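PDB 6NPS: AxyAgu115A from Amphibacillus xylanus NBRC 15112, which probably acts as a family 115 alpha-glucuronidase, hydrolysing glucuronic acid side groups from arabinoglucuronoxylan. Local coordinates for residues D789-F801 and L941-L953. The protein carries 3 engineered substitutions. Numbering follows the deposited sequence.
Sequences DTKGYISIEAEHF and LEKIVIYPDGKKL
Two antiparallel strands of the C-terminal domain pair here: 794-797 lies along 941-948, with I794 and I796 hydrogen-bonded in both directions to I946 and I944. All four bonds are short, and three are nearly straight: I794 N reaches I946 O at 2.8 Å with 162° at the hydrogen, in the plane of that carbonyl, and I944 N gives 2.9 Å to I796 O. A798 N donates to E942 O at 3.1 Å, from well above the carbonyl plane, beside a classic beta bulge, where E942 and K943 of strand 941-948 both face Y865 of strand 858-866. The methyl of A798 meets CG of L941 at 3.9 Å.

The four isoleucines share one face. I796 CD1 and I946 CD1 are 4.4 Å apart, and F787, Y850, F852 and L862 pack around the group. S795, E797, K943 and V945 point to the other face, where the K943 chain runs past the serine, its CD 3.6 Å from S795 OG. CG of K943 stands anti to the backbone N (chi1 -176°) and a bend at chi3 leads on to NZ, which hydrogen-bonds to the carbonyls of L958 and P960; S795 OG is also hydrogen-bonded to P960 O. E797 OE1 stays 5.0 Å from K943 NZ, too far for a salt bridge, and is hydrogen-bonded to T826 OG1; a water sits within hydrogen-bonding distance of both E797 OE1 and E942 O.

At the other end Y793 and Y947 touch through their CB atoms, while L953 lays a methyl obliquely against the Y793 ring. An antiparallel pair with an all-isoleucine face and a mixed face of S795, E797, K943 and V945 is consistent with the beta-sandwich of a galactose-binding-like domain, the clan of the GH115 C-terminal family.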
ATOM      1  N   ASP A 789      -1.403  30.030  20.066  1.00 41.26           N
ATOM      2  CA  ASP A 789      -0.676  28.801  19.750  1.00 46.96           C
ATOM      3  C   ASP A 789      -0.364  28.027  21.030  1.00 49.69           C
ATOM      4  O   ASP A 789       0.555  28.380  21.767  1.00 49.61           O
ATOM      5  CB  ASP A 789       0.616  29.113  18.997  1.00 54.29           C
ATOM      6  CG  ASP A 789       1.440  27.839  18.655  1.00 69.17           C
ATOM      7  OD1 ASP A 789       1.106  26.720  19.128  1.00 69.02           O
ATOM      8  OD2 ASP A 789       2.426  27.955  17.883  1.00 74.18           O
ATOM      9  N   THR A 790      -1.066  26.928  21.269  1.00 49.32           N
ATOM     10  CA  THR A 790      -0.642  26.024  22.318  1.00 49.06           C
ATOM     11  C   THR A 790      -0.251  24.640  21.818  1.00 51.89           C
ATOM     12  O   THR A 790       0.440  23.925  22.544  1.00 53.95           O
ATOM     13  CB  THR A 790      -1.744  25.875  23.371  1.00 46.13           C
ATOM     14  OG1 THR A 790      -2.927  25.366  22.741  1.00 49.05           O
ATOM     15  CG2 THR A 790      -2.042  27.208  24.005  1.00 46.84           C
ATOM     16  N   LYS A 791      -0.660  24.240  20.614  1.00 48.95           N
ATOM     17  CA  LYS A 791      -0.371  22.903  20.111  1.00 47.59           C
ATOM     18  C   LYS A 791       0.820  22.865  19.160  1.00 47.19           C
ATOM     19  O   LYS A 791       1.151  21.792  18.637  1.00 45.10           O
ATOM     20  CB  LYS A 791      -1.602  22.323  19.392  1.00 52.23           C
ATOM     21  CG  LYS A 791      -2.791  22.039  20.291  1.00 53.25           C
ATOM     22  CD  LYS A 791      -3.941  21.447  19.492  1.00 56.04           C
ATOM     23  CE  LYS A 791      -4.891  20.704  20.410  1.00 59.90           C
ATOM     24  NZ  LYS A 791      -5.944  19.986  19.645  1.00 65.45           N
ATOM     25  N   GLY A 792       1.484  23.986  18.924  1.00 44.20           N
ATOM     26  CA  GLY A 792       2.533  24.018  17.923  1.00 44.94           C
ATOM     27  C   GLY A 792       2.087  24.499  16.557  1.00 47.02           C
ATOM     28  O   GLY A 792       2.900  24.523  15.628  1.00 51.87           O
ATOM     29  N   TYR A 793       0.825  24.878  16.400  1.00 44.66           N
ATOM     30  CA  TYR A 793       0.356  25.421  15.127  1.00 41.77           C
ATOM     31  C   TYR A 793      -0.949  26.129  15.421  1.00 41.04           C
ATOM     32  O   TYR A 793      -1.543  25.920  16.475  1.00 39.13           O
ATOM     33  CB  TYR A 793       0.172  24.341  14.052  1.00 40.40           C
ATOM     34  CG  TYR A 793      -0.902  23.348  14.397  1.00 38.65           C
ATOM     35  CD1 TYR A 793      -0.617  22.238  15.205  1.00 39.46           C
ATOM     36  CD2 TYR A 793      -2.214  23.531  13.969  1.00 36.59           C
ATOM     37  CE1 TYR A 793      -1.616  21.330  15.535  1.00 36.23           C
ATOM     38  CE2 TYR A 793      -3.214  22.626  14.304  1.00 35.45           C
ATOM     39  CZ  TYR A 793      -2.909  21.542  15.092  1.00 38.00           C
ATOM     40  OH  TYR A 793      -3.898  20.644  15.406  1.00 43.00           O
ATOM     41  N   ILE A 794      -1.387  26.968  14.484  1.00 34.32           N
ATOM     42  CA  ILE A 794      -2.656  27.677  14.596  1.00 35.40           C
ATOM     43  C   ILE A 794      -3.442  27.418  13.324  1.00 35.41           C
ATOM     44  O   ILE A 794      -2.868  27.421  12.232  1.00 34.66           O
ATOM     45  CB  ILE A 794      -2.448  29.193  14.780  1.00 39.98           C
ATOM     46  CG1 ILE A 794      -1.713  29.507  16.092  1.00 40.90           C
ATOM     47  CG2 ILE A 794      -3.807  29.950  14.694  1.00 37.82           C
ATOM     48  CD1 ILE A 794      -1.316  30.976  16.170  1.00 39.37           C
ATOM     49  N   SER A 795      -4.748  27.186  13.466  1.00 30.61           N
ATOM     50  CA  SER A 795      -5.629  26.924  12.343  1.00 37.70           C
ATOM     51  C   SER A 795      -6.869  27.779  12.566  1.00 38.02           C
ATOM     52  O   SER A 795      -7.509  27.685  13.624  1.00 35.89           O
ATOM     53  CB  SER A 795      -5.975  25.440  12.234  1.00 34.98           C
ATOM     54  OG  SER A 795      -7.029  25.229  11.303  1.00 35.24           O
ATOM     55  N   ILE A 796      -7.197  28.599  11.564  1.00 35.42           N
ATOM     56  CA  ILE A 796      -8.162  29.691  11.663  1.00 39.82           C
ATOM     57  C   ILE A 796      -9.180  29.512  10.551  1.00 38.46           C
ATOM     58  O   ILE A 796      -8.802  29.492   9.379  1.00 36.43           O
ATOM     59  CB  ILE A 796      -7.476  31.058  11.503  1.00 38.50           C
ATOM     60  CG1 ILE A 796      -6.454  31.295  12.615  1.00 37.85           C
ATOM     61  CG2 ILE A 796      -8.520  32.169  11.467  1.00 38.61           C
ATOM     62  CD1 ILE A 796      -5.547  32.475  12.349  1.00 39.52           C
ATOM     63  N   GLU A 797     -10.462  29.385  10.891  1.00 39.59           N
ATOM     64  CA  GLU A 797     -11.445  29.533   9.823  1.00 37.93           C
ATOM     65  C   GLU A 797     -11.496  31.008   9.438  1.00 36.40           C
ATOM     66  O   GLU A 797     -11.450  31.897  10.297  1.00 37.80           O
ATOM     67  CB  GLU A 797     -12.820  29.005  10.223  1.00 39.86           C
ATOM     68  CG  GLU A 797     -12.785  27.629  10.872  1.00 51.65           C
ATOM     69  CD  GLU A 797     -12.947  26.435   9.914  1.00 64.13           C
ATOM     70  OE1 GLU A 797     -12.667  26.530   8.695  1.00 66.28           O
ATOM     71  OE2 GLU A 797     -13.367  25.369  10.416  1.00 71.41           O
ATOM     72  N   ALA A 798     -11.514  31.262   8.128  1.00 32.38           N
ATOM     73  CA  ALA A 798     -11.280  32.606   7.621  1.00 33.71           C
ATOM     74  C   ALA A 798     -12.326  33.592   8.132  1.00 30.88           C
ATOM     75  O   ALA A 798     -12.059  34.794   8.225  1.00 34.71           O
ATOM     76  CB  ALA A 798     -11.251  32.558   6.072  1.00 34.21           C
ATOM     77  N   GLU A 799     -13.521  33.110   8.452  1.00 30.86           N
ATOM     78  CA  GLU A 799     -14.559  33.980   8.988  1.00 39.11           C
ATOM     79  C   GLU A 799     -14.226  34.530  10.382  1.00 37.40           C
ATOM     80  O   GLU A 799     -14.808  35.543  10.787  1.00 35.06           O
ATOM     81  CB  GLU A 799     -15.872  33.196   8.977  1.00 47.89           C
ATOM     82  CG  GLU A 799     -16.789  33.417  10.111  1.00 59.91           C
ATOM     83  CD  GLU A 799     -17.908  32.395  10.186  1.00 64.30           C
ATOM     84  OE1 GLU A 799     -18.285  31.808   9.145  1.00 53.77           O
ATOM     85  OE2 GLU A 799     -18.444  32.222  11.305  1.00 76.47           O
ATOM     86  N   HIS A 800     -13.255  33.950  11.088  1.00 33.07           N
ATOM     87  CA  HIS A 800     -12.926  34.401  12.458  1.00 38.01           C
ATOM     88  C   HIS A 800     -11.818  35.458  12.502  1.00 39.35           C
ATOM     89  O   HIS A 800     -10.905  35.418  13.337  1.00 38.07           O
ATOM     90  CB  HIS A 800     -12.583  33.190  13.323  1.00 35.95           C
ATOM     91  CG  HIS A 800     -13.761  32.304  13.547  1.00 38.31           C
ATOM     92  ND1 HIS A 800     -13.684  30.930  13.555  1.00 40.51           N
ATOM     93  CD2 HIS A 800     -15.070  32.607  13.717  1.00 40.71           C
ATOM     94  CE1 HIS A 800     -14.891  30.420  13.726  1.00 40.97           C
ATOM     95  NE2 HIS A 800     -15.750  31.418  13.828  1.00 42.59           N
ATOM     96  N   PHE A 801     -11.928  36.466  11.637  1.00 36.69           N
ATOM     97  CA  PHE A 801     -11.067  37.627  11.744  1.00 34.18           C
ATOM     98  C   PHE A 801     -11.490  38.495  12.919  1.00 40.54           C
ATOM     99  O   PHE A 801     -12.660  38.522  13.314  1.00 41.20           O
ATOM    100  CB  PHE A 801     -11.103  38.450  10.468  1.00 38.43           C
ATOM    101  CG  PHE A 801     -12.475  38.735   9.976  1.00 35.75           C
ATOM    102  CD1 PHE A 801     -13.037  37.945   8.994  1.00 41.33           C
ATOM    103  CD2 PHE A 801     -13.195  39.803  10.472  1.00 38.54           C
ATOM    104  CE1 PHE A 801     -14.304  38.208   8.505  1.00 39.86           C
ATOM    105  CE2 PHE A 801     -14.478  40.069   9.997  1.00 41.70           C
ATOM    106  CZ  PHE A 801     -15.021  39.263   8.988  1.00 33.96           C
ATOM    107  N   LEU A 941     -11.189  32.754   0.453  1.00 32.51           N
ATOM    108  CA  LEU A 941     -10.298  32.187   1.450  1.00 33.05           C
ATOM    109  C   LEU A 941     -11.129  31.440   2.478  1.00 31.78           C
ATOM    110  O   LEU A 941     -12.050  32.021   3.074  1.00 33.26           O
ATOM    111  CB  LEU A 941      -9.481  33.294   2.120  1.00 32.06           C
ATOM    112  CG  LEU A 941      -8.569  32.897   3.275  1.00 32.97           C
ATOM    113  CD1 LEU A 941      -7.362  32.041   2.846  1.00 32.08           C
ATOM    114  CD2 LEU A 941      -8.053  34.193   3.904  1.00 32.48           C
ATOM    115  N   GLU A 942     -10.784  30.177   2.712  1.00 34.70           N
ATOM    116  CA  GLU A 942     -11.533  29.305   3.611  1.00 32.88           C
ATOM    117  C   GLU A 942     -10.848  29.100   4.952  1.00 34.44           C
ATOM    118  O   GLU A 942     -11.535  29.070   5.972  1.00 34.24           O
ATOM    119  CB  GLU A 942     -11.777  27.929   2.963  1.00 33.74           C
ATOM    120  CG  GLU A 942     -12.679  28.062   1.706  1.00 42.56           C
ATOM    121  CD  GLU A 942     -12.898  26.767   0.889  1.00 50.68           C
ATOM    122  OE1 GLU A 942     -12.945  25.649   1.469  1.00 46.01           O
ATOM    123  OE2 GLU A 942     -13.058  26.893  -0.355  1.00 50.65           O
ATOM    124  N   LYS A 943      -9.526  28.932   4.975  1.00 30.89           N
ATOM    125  CA  LYS A 943      -8.825  28.573   6.205  1.00 36.08           C
ATOM    126  C   LYS A 943      -7.397  29.083   6.088  1.00 33.60           C
ATOM    127  O   LYS A 943      -6.839  29.156   4.989  1.00 32.44           O
ATOM    128  CB  LYS A 943      -8.857  27.034   6.446  1.00 32.80           C
ATOM    129  CG  LYS A 943      -8.223  26.585   7.798  1.00 41.61           C
ATOM    130  CD  LYS A 943      -8.071  25.058   7.887  1.00 41.67           C
ATOM    131  CE  LYS A 943      -9.392  24.390   8.029  1.00 39.72           C
ATOM    132  NZ  LYS A 943      -9.167  22.967   8.340  1.00 41.04           N
ATOM    133  N   ILE A 944      -6.824  29.461   7.230  1.00 28.17           N
ATOM    134  CA  ILE A 944      -5.425  29.859   7.339  1.00 32.23           C
ATOM    135  C   ILE A 944      -4.777  28.951   8.379  1.00 36.90           C
ATOM    136  O   ILE A 944      -5.314  28.785   9.479  1.00 34.38           O
ATOM    137  CB  ILE A 944      -5.282  31.326   7.782  1.00 33.97           C
ATOM    138  CG1 ILE A 944      -6.143  32.246   6.904  1.00 37.97           C
ATOM    139  CG2 ILE A 944      -3.824  31.727   7.810  1.00 36.55           C
ATOM    140  CD1 ILE A 944      -6.371  33.637   7.509  1.00 39.74           C
ATOM    141  N   VAL A 945      -3.597  28.425   8.066  1.00 34.18           N
ATOM    142  CA  VAL A 945      -2.835  27.614   9.008  1.00 37.38           C
ATOM    143  C   VAL A 945      -1.455  28.234   9.166  1.00 37.12           C
ATOM    144  O   VAL A 945      -0.831  28.599   8.167  1.00 36.91           O
ATOM    145  CB  VAL A 945      -2.737  26.158   8.524  1.00 37.51           C
ATOM    146  CG1 VAL A 945      -1.923  25.343   9.515  1.00 36.39           C
ATOM    147  CG2 VAL A 945      -4.147  25.580   8.339  1.00 36.69           C
ATOM    148  N   ILE A 946      -0.975  28.348  10.416  1.00 34.88           N
ATOM    149  CA  ILE A 946       0.319  28.949  10.717  1.00 35.73           C
ATOM    150  C   ILE A 946       1.114  27.983  11.598  1.00 39.87           C
ATOM    151  O   ILE A 946       0.593  27.477  12.599  1.00 39.42           O
ATOM    152  CB  ILE A 946       0.156  30.321  11.421  1.00 40.87           C
ATOM    153  CG1 ILE A 946      -0.732  31.281  10.588  1.00 40.53           C
ATOM    154  CG2 ILE A 946       1.520  30.949  11.734  1.00 40.37           C
ATOM    155  CD1 ILE A 946      -1.224  32.558  11.397  1.00 41.30           C
ATOM    156  N   TYR A 947       2.375  27.750  11.250  1.00 40.90           N
ATOM    157  CA  TYR A 947       3.176  26.777  11.981  1.00 41.82           C
ATOM    158  C   TYR A 947       4.637  27.120  11.768  1.00 41.71           C
ATOM    159  O   TYR A 947       4.975  27.806  10.803  1.00 42.33           O
ATOM    160  CB  TYR A 947       2.878  25.335  11.537  1.00 40.12           C
ATOM    161  CG  TYR A 947       2.942  25.079  10.049  1.00 48.19           C
ATOM    162  CD1 TYR A 947       1.823  25.265   9.246  1.00 45.11           C
ATOM    163  CD2 TYR A 947       4.118  24.645   9.442  1.00 49.29           C
ATOM    164  CE1 TYR A 947       1.865  25.015   7.877  1.00 48.33           C
ATOM    165  CE2 TYR A 947       4.169  24.402   8.065  1.00 47.20           C
ATOM    166  CZ  TYR A 947       3.039  24.580   7.300  1.00 50.17           C
ATOM    167  OH  TYR A 947       3.072  24.351   5.947  1.00 53.88           O
ATOM    168  N   PRO A 948       5.520  26.725  12.687  1.00 46.49           N
ATOM    169  CA  PRO A 948       6.914  27.173  12.572  1.00 44.08           C
ATOM    170  C   PRO A 948       7.577  26.581  11.332  1.00 45.36           C
ATOM    171  O   PRO A 948       7.195  25.515  10.833  1.00 44.97           O
ATOM    172  CB  PRO A 948       7.575  26.691  13.879  1.00 48.98           C
ATOM    173  CG  PRO A 948       6.515  25.965  14.679  1.00 48.78           C
ATOM    174  CD  PRO A 948       5.185  26.148  14.006  1.00 45.64           C
ATOM    175  N   ASP A 949       8.540  27.325  10.796  1.00 47.38           N
ATOM    176  CA  ASP A 949       9.301  26.880   9.637  1.00 54.23           C
ATOM    177  C   ASP A 949       9.849  25.473   9.847  1.00 53.68           C
ATOM    178  O   ASP A 949      10.515  25.193  10.849  1.00 53.74           O
ATOM    179  CB  ASP A 949      10.458  27.854   9.381  1.00 62.02           C
ATOM    180  CG  ASP A 949      11.054  27.704   7.995  1.00 70.65           C
ATOM    181  OD1 ASP A 949      12.124  28.307   7.733  1.00 74.51           O
ATOM    182  OD2 ASP A 949      10.446  26.991   7.171  1.00 72.97           O
ATOM    183  N   GLY A 950       9.581  24.588   8.893  1.00 54.22           N
ATOM    184  CA  GLY A 950      10.141  23.252   8.940  1.00 57.99           C
ATOM    185  C   GLY A 950       9.326  22.209   9.677  1.00 62.53           C
ATOM    186  O   GLY A 950       9.685  21.024   9.634  1.00 65.79           O
ATOM    187  N   LYS A 951       8.249  22.588  10.346  1.00 60.78           N
ATOM    188  CA  LYS A 951       7.410  21.590  11.000  1.00 61.92           C
ATOM    189  C   LYS A 951       6.409  21.006  10.014  1.00 56.98           C
ATOM    190  O   LYS A 951       5.957  21.668   9.073  1.00 56.83           O
ATOM    191  CB  LYS A 951       6.659  22.201  12.191  1.00 63.10           C
ATOM    192  CG  LYS A 951       7.532  23.083  13.068  1.00 71.32           C
ATOM    193  CD  LYS A 951       8.855  22.415  13.445  1.00 76.69           C
ATOM    194  CE  LYS A 951       9.347  22.897  14.804  1.00 80.10           C
ATOM    195  NZ  LYS A 951      10.197  21.866  15.464  1.00 80.90           N
ATOM    196  N   LYS A 952       6.073  19.744  10.224  1.00 58.35           N
ATOM    197  CA  LYS A 952       5.120  19.052   9.372  1.00 62.69           C
ATOM    198  C   LYS A 952       3.970  18.558  10.228  1.00 54.44           C
ATOM    199  O   LYS A 952       4.190  17.953  11.279  1.00 52.29           O
ATOM    200  CB  LYS A 952       5.783  17.921   8.567  1.00 73.97           C
ATOM    201  CG  LYS A 952       6.157  18.353   7.122  1.00 85.63           C
ATOM    202  CD  LYS A 952       6.034  17.231   6.058  1.00 90.98           C
ATOM    203  CE  LYS A 952       4.713  17.337   5.259  1.00 90.28           C
ATOM    204  NZ  LYS A 952       4.410  16.284   4.224  1.00 88.97           N
ATOM    205  N   LEU A 953       2.752  18.878   9.805  1.00 47.47           N
ATOM    206  CA  LEU A 953       1.551  18.554  10.549  1.00 45.37           C
ATOM    207  C   LEU A 953       1.001  17.232  10.059  1.00 41.64           C
ATOM    208  O   LEU A 953       1.333  16.774   8.974  1.00 41.37           O
ATOM    209  CB  LEU A 953       0.502  19.642  10.379  1.00 43.79           C
ATOM    210  CG  LEU A 953       0.927  21.089  10.663  1.00 48.14           C
ATOM    211  CD1 LEU A 953      -0.279  22.012  10.552  1.00 48.97           C
ATOM    212  CD2 LEU A 953       1.559  21.189  12.029  1.00 46.92           C
TER
HETATM  213  O   HOH W   1       2.273  29.097  15.176  1.00 60.16           O
HETATM  214  O   HOH W   2     -13.787  27.916   6.830  1.00 46.56           O